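PDB 4M16: bartonella effector protein (Bep) substrate of VirB T4SS from Bartonella sp. AR 15-3, which probably transfers AMP from ATP onto tyrosine or threonine side chains of target proteins through its Fic domain, the part present in this crystal structure. Local coordinates for residues Tyr79-Ser84 with Asp111-Asn116; Glu186-Ala191 with Lys208-Asp213. One frame throughout, in Å; residues are numbered along the deposited sequence.

Contact 1 (Tyr79-Ser84 with Asp111-Asn116); sequences YTRDLS and DKIQEN
Asp82 meets Gln114 and Ile113, near the start of helix 110-126, and so joins a type I turn, Thr80 to Leu83, to that helix within the Fic fold. Gln114 NE2 donates to Asp82 OD2 over 3.0 Å, a nearly straight bond (166°) that leaves in the plane of the amide and meets the syn lone pair of the oxygen. The carboxylate is nevertheless twisted 39° from the amide plane. Its other oxygen, OD1, also uses its syn lone pair, taking a bond from Thr80 OG1 at 2.6 Å within the turn. Both Thr80 OG1 and Asp82 CG sit between their own backbone N and carbonyl carbon, which brings hydroxyl and carboxylate together. One water completes the circuit: it gives a hydrogen to Thr80 OG1 and takes one from Gln114 NE2 at 2.9 Å. With both its N-H groups used, the amide is fixed in rotation; a bend at chi2 (-64°) turns it back toward the turn. Beside this polar ring, Ile113 CG2 lies 3.8 Å from Asp82 OD1, a van der Waals contact. Arg81 reaches deeper on an extended chain, and backbone oxygens of His153, Ala108 and Met95 hold its guanidinium by hydrogen bonds. His153 opens the segment corresponding to the Fic signature HPFx(D/E)GN(G/K)R, which this chain matches only in part. The Ile113 side chain crosses that of Arg81 at about a right angle, and its CD1 lies over the centre of one guanidinium face, 3.6 Å from Arg81 CZ.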
# COMPACT_ATOMS: atom_id res chain seq x y z
N TYR A 79 -12.49 1.58 -0.43
CA TYR A 79 -13.21 0.36 -0.20
C TYR A 79 -12.23 -0.77 -0.36
O TYR A 79 -11.37 -0.72 -1.22
CB TYR A 79 -14.36 0.15 -1.24
CG TYR A 79 -15.60 1.05 -1.02
CD1 TYR A 79 -15.57 2.39 -1.37
CD2 TYR A 79 -16.77 0.54 -0.51
CE1 TYR A 79 -16.67 3.21 -1.20
CE2 TYR A 79 -17.89 1.35 -0.31
CZ TYR A 79 -17.82 2.68 -0.67
OH TYR A 79 -18.89 3.48 -0.47
N THR A 80 -12.34 -1.81 0.47
CA THR A 80 -11.44 -2.96 0.33
C THR A 80 -12.03 -4.00 -0.62
O THR A 80 -13.27 -4.14 -0.77
CB THR A 80 -11.08 -3.54 1.70
OG1 THR A 80 -12.29 -3.89 2.41
CG2 THR A 80 -10.31 -2.51 2.49
N ARG A 81 -11.13 -4.67 -1.32
CA ARG A 81 -11.50 -5.54 -2.44
C ARG A 81 -12.22 -6.84 -2.07
O ARG A 81 -12.79 -7.46 -2.95
CB ARG A 81 -10.26 -5.82 -3.34
CG ARG A 81 -9.21 -6.74 -2.73
CD ARG A 81 -8.06 -7.03 -3.67
NE ARG A 81 -6.96 -7.58 -2.88
CZ ARG A 81 -6.83 -8.84 -2.49
NH1 ARG A 81 -7.67 -9.79 -2.90
NH2 ARG A 81 -5.78 -9.18 -1.72
N ASP A 82 -12.26 -7.21 -0.80
CA ASP A 82 -13.05 -8.35 -0.36
C ASP A 82 -14.56 -8.14 -0.53
O ASP A 82 -15.31 -9.11 -0.69
CB ASP A 82 -12.79 -8.66 1.11
CG ASP A 82 -12.89 -7.45 2.00
OD1 ASP A 82 -12.25 -6.41 1.71
OD2 ASP A 82 -13.57 -7.54 3.03
N LEU A 83 -14.99 -6.89 -0.49
CA LEU A 83 -16.41 -6.60 -0.52
C LEU A 83 -16.87 -6.50 -1.97
O LEU A 83 -16.18 -5.97 -2.82
CB LEU A 83 -16.70 -5.31 0.24
CG LEU A 83 -16.43 -5.41 1.77
CD1 LEU A 83 -16.54 -4.03 2.39
CD2 LEU A 83 -17.39 -6.36 2.48
N SER A 84 -18.03 -7.02 -2.26
CA SER A 84 -18.69 -6.77 -3.53
C SER A 84 -18.89 -5.30 -3.71
O SER A 84 -19.45 -4.63 -2.82
CB SER A 84 -20.05 -7.45 -3.55
OG SER A 84 -19.80 -8.82 -3.61
N ASP A 111 -11.35 -13.44 1.44
CA ASP A 111 -11.95 -14.07 2.63
C ASP A 111 -11.22 -13.81 3.95
O ASP A 111 -11.76 -14.10 5.01
CB ASP A 111 -12.04 -15.60 2.42
CG ASP A 111 -13.07 -15.98 1.40
OD1 ASP A 111 -13.79 -15.06 0.88
OD2 ASP A 111 -13.18 -17.20 1.12
N LYS A 112 -9.97 -13.37 3.88
CA LYS A 112 -9.10 -13.16 5.05
C LYS A 112 -8.78 -11.68 5.24
O LYS A 112 -8.20 -11.31 6.26
CB LYS A 112 -7.76 -13.88 4.85
CG LYS A 112 -7.85 -15.42 4.81
CD LYS A 112 -8.58 -15.92 6.02
CE LYS A 112 -8.20 -17.34 6.42
NZ LYS A 112 -8.91 -17.71 7.67
N ILE A 113 -9.17 -10.82 4.30
CA ILE A 113 -8.70 -9.41 4.38
C ILE A 113 -9.22 -8.75 5.68
O ILE A 113 -8.45 -8.09 6.37
CB ILE A 113 -9.07 -8.60 3.13
CG1 ILE A 113 -8.21 -9.09 1.94
CG2 ILE A 113 -8.84 -7.10 3.33
CD1 ILE A 113 -8.58 -8.47 0.61
N GLN A 114 -10.50 -8.94 6.03
CA GLN A 114 -11.02 -8.28 7.22
C GLN A 114 -10.30 -8.73 8.48
O GLN A 114 -9.89 -7.91 9.33
CB GLN A 114 -12.55 -8.51 7.39
CG GLN A 114 -13.39 -7.76 6.37
CD GLN A 114 -13.31 -6.24 6.47
OE1 GLN A 114 -13.20 -5.66 7.56
NE2 GLN A 114 -13.34 -5.60 5.33
N GLU A 115 -10.13 -10.03 8.61
CA GLU A 115 -9.41 -10.59 9.74
C GLU A 115 -7.94 -10.07 9.81
O GLU A 115 -7.40 -9.77 10.90
CB GLU A 115 -9.45 -12.11 9.58
CG GLU A 115 -8.47 -12.86 10.43
CD GLU A 115 -8.82 -14.34 10.55
OE1 GLU A 115 -9.06 -15.00 9.50
OE2 GLU A 115 -8.81 -14.83 11.71
N ASN A 116 -7.29 -10.05 8.66
CA ASN A 116 -5.90 -9.64 8.57
C ASN A 116 -5.72 -8.16 8.90
O ASN A 116 -4.77 -7.77 9.61
CB ASN A 116 -5.29 -9.99 7.21
CG ASN A 116 -5.09 -11.51 6.97
OD1 ASN A 116 -5.09 -12.35 7.90
ND2 ASN A 116 -4.89 -11.86 5.74
O HOH W 1 -13.42 -2.80 4.59

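Contact 2 (Glu186-Ala191 with Lys208-Asp213); sequences ERIMRA and KSLFED
Arg187 NH2 reaches from helix 185-197 to the next helix, where Asp213 OD2 and Ser209 O both come close to it. NH2 is paired with Asp213 OD2 as a salt bridge, but the modelled 2.3 Å between these two atoms is too short for a sound bond, so its geometry is doubtful. OD2 lies at the guanidinium edge, near its plane, while the carboxylate itself stands almost perpendicular (88°), so the two groups do not meet as a flat, two-pronged pair. Ser209 O lies 3.3 Å from NH2 in an oblique position, and Ser209 CB is in contact with the same nitrogen; the serine hydroxyl is engaged along its own helix with Gln205 O. Arg187 leaves its helix with CG anti to the backbone N, then bends at chi2 to 97°, away from a staggered value, which carries the group over Leu210. Leu210 CD1 lies under one guanidinium face, displaced toward its rim, and also touches the aliphatic part of the arginine at CG, 4.2 Å away. The two side chains run past one another in opposite directions.

Below the charged pair the contact is apolar. Besides Arg187, Leu210 meets two apolar partners: its CD1 approaches Ile188 CG1 at 4.1 Å, and its CB lies 4.0 Å from Ala191 CB. The helices run roughly antiparallel, 144° apart with axes 9.7 Å at closest approach, as a short hairpin. Val183 touches both Ile188 and Leu210, Ile188 also rests on His164 of helix 159-174, and Phe211 sets its ring edge-to-face with Phe146 on helix 135-152.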
# COMPACT_ATOMS: atom_id res chain seq x y z
N GLU A 186 12.08 0.15 -8.73
CA GLU A 186 12.61 -1.24 -8.89
C GLU A 186 13.09 -1.81 -7.54
O GLU A 186 12.82 -2.98 -7.19
CB GLU A 186 13.74 -1.27 -9.93
CG GLU A 186 14.58 -2.54 -9.98
CD GLU A 186 15.63 -2.51 -11.10
OE1 GLU A 186 16.32 -1.48 -11.27
OE2 GLU A 186 15.79 -3.52 -11.82
N ARG A 187 13.77 -0.98 -6.77
CA ARG A 187 14.31 -1.38 -5.47
C ARG A 187 13.20 -1.68 -4.44
O ARG A 187 13.23 -2.69 -3.72
CB ARG A 187 15.25 -0.29 -4.98
CG ARG A 187 15.73 -0.41 -3.55
CD ARG A 187 17.07 -1.06 -3.48
NE ARG A 187 17.68 -0.97 -2.14
CZ ARG A 187 17.35 -1.75 -1.12
NH1 ARG A 187 16.37 -2.65 -1.23
NH2 ARG A 187 18.01 -1.62 0.03
N ILE A 188 12.21 -0.81 -4.39
CA ILE A 188 11.06 -1.03 -3.57
C ILE A 188 10.34 -2.33 -3.94
O ILE A 188 10.04 -3.13 -3.07
CB ILE A 188 10.10 0.17 -3.59
CG1 ILE A 188 10.79 1.41 -3.00
CG2 ILE A 188 8.85 -0.19 -2.79
CD1 ILE A 188 10.15 2.72 -3.41
N MET A 189 10.03 -2.51 -5.22
CA MET A 189 9.28 -3.68 -5.64
C MET A 189 10.08 -5.00 -5.50
O MET A 189 9.49 -6.05 -5.24
CB MET A 189 8.71 -3.48 -7.04
CG MET A 189 7.64 -2.38 -7.10
SD MET A 189 6.40 -2.45 -5.77
CE MET A 189 5.80 -4.09 -6.11
N ARG A 190 11.40 -4.95 -5.67
CA ARG A 190 12.24 -6.11 -5.37
C ARG A 190 12.18 -6.52 -3.91
O ARG A 190 12.03 -7.70 -3.60
CB ARG A 190 13.70 -5.84 -5.76
CG ARG A 190 14.57 -7.07 -5.53
CD ARG A 190 15.92 -6.92 -6.19
NE ARG A 190 16.82 -6.12 -5.37
CZ ARG A 190 17.13 -4.83 -5.56
NH1 ARG A 190 16.63 -4.12 -6.58
NH2 ARG A 190 17.97 -4.26 -4.70
N ALA A 191 12.24 -5.56 -2.99
CA ALA A 191 12.06 -5.89 -1.57
C ALA A 191 10.68 -6.47 -1.29
O ALA A 191 10.55 -7.41 -0.56
CB ALA A 191 12.30 -4.68 -0.69
N LYS A 208 14.31 -5.45 5.30
CA LYS A 208 15.15 -4.68 6.23
C LYS A 208 16.15 -3.76 5.51
O LYS A 208 16.36 -2.62 5.94
CB LYS A 208 15.90 -5.58 7.17
CG LYS A 208 16.67 -4.81 8.25
CD LYS A 208 17.22 -5.76 9.29
CE LYS A 208 18.11 -5.05 10.29
NZ LYS A 208 18.53 -6.01 11.32
N SER A 209 16.78 -4.25 4.44
CA SER A 209 17.75 -3.42 3.66
C SER A 209 17.06 -2.20 3.12
O SER A 209 17.59 -1.09 3.21
CB SER A 209 18.36 -4.15 2.46
OG SER A 209 18.54 -5.51 2.78
N LEU A 210 15.86 -2.40 2.60
CA LEU A 210 15.06 -1.25 2.10
C LEU A 210 14.80 -0.25 3.20
O LEU A 210 14.99 0.95 3.03
CB LEU A 210 13.75 -1.68 1.48
CG LEU A 210 12.81 -0.51 1.05
CD1 LEU A 210 13.42 0.22 -0.15
CD2 LEU A 210 11.40 -0.96 0.72
N PHE A 211 14.35 -0.75 4.35
CA PHE A 211 14.03 0.14 5.47
C PHE A 211 15.26 0.90 6.01
O PHE A 211 15.15 2.08 6.40
CB PHE A 211 13.19 -0.58 6.54
CG PHE A 211 11.72 -0.50 6.24
CD1 PHE A 211 11.17 -1.25 5.23
CD2 PHE A 211 10.93 0.44 6.85
CE1 PHE A 211 9.84 -1.11 4.88
CE2 PHE A 211 9.60 0.57 6.52
CZ PHE A 211 9.03 -0.21 5.55
N GLU A 212 16.40 0.25 6.02
CA GLU A 212 17.63 0.92 6.44
C GLU A 212 17.98 2.10 5.47
O GLU A 212 18.31 3.19 5.89
CB GLU A 212 18.76 -0.09 6.58
CG GLU A 212 18.53 -0.92 7.85
CD GLU A 212 19.51 -2.06 8.05
OE1 GLU A 212 20.32 -2.33 7.14
OE2 GLU A 212 19.44 -2.73 9.14
N ASP A 213 17.82 1.85 4.19
CA ASP A 213 18.13 2.82 3.14
C ASP A 213 17.23 4.07 3.16
O ASP A 213 17.68 5.16 2.77
CB ASP A 213 17.94 2.14 1.79
CG ASP A 213 19.09 1.18 1.44
OD1 ASP A 213 20.08 1.18 2.15
OD2 ASP A 213 18.98 0.43 0.43

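How the contacts relate
Contacts 1 and 2 lie on opposite sides of the chain's centre, each about 14 Å from it, with their own centres 27 Å apart and nearest atoms about 13 Å apart. They follow one another along the chain without touching. What relates them is helix 135-152 and the loop after it, which in Fic enzymes forms the heart of the active site; here its motif departs from the consensus. Contact 1 approaches that loop where Arg81 pairs along the backbone with Pro154, while Asn116 touches Phe148, Tyr151 and Ile152 at the end of the helix. Contact 2 packs instead against the helices flanking the loop, 135-152 and 159-174, from the last two helices of this domain construct.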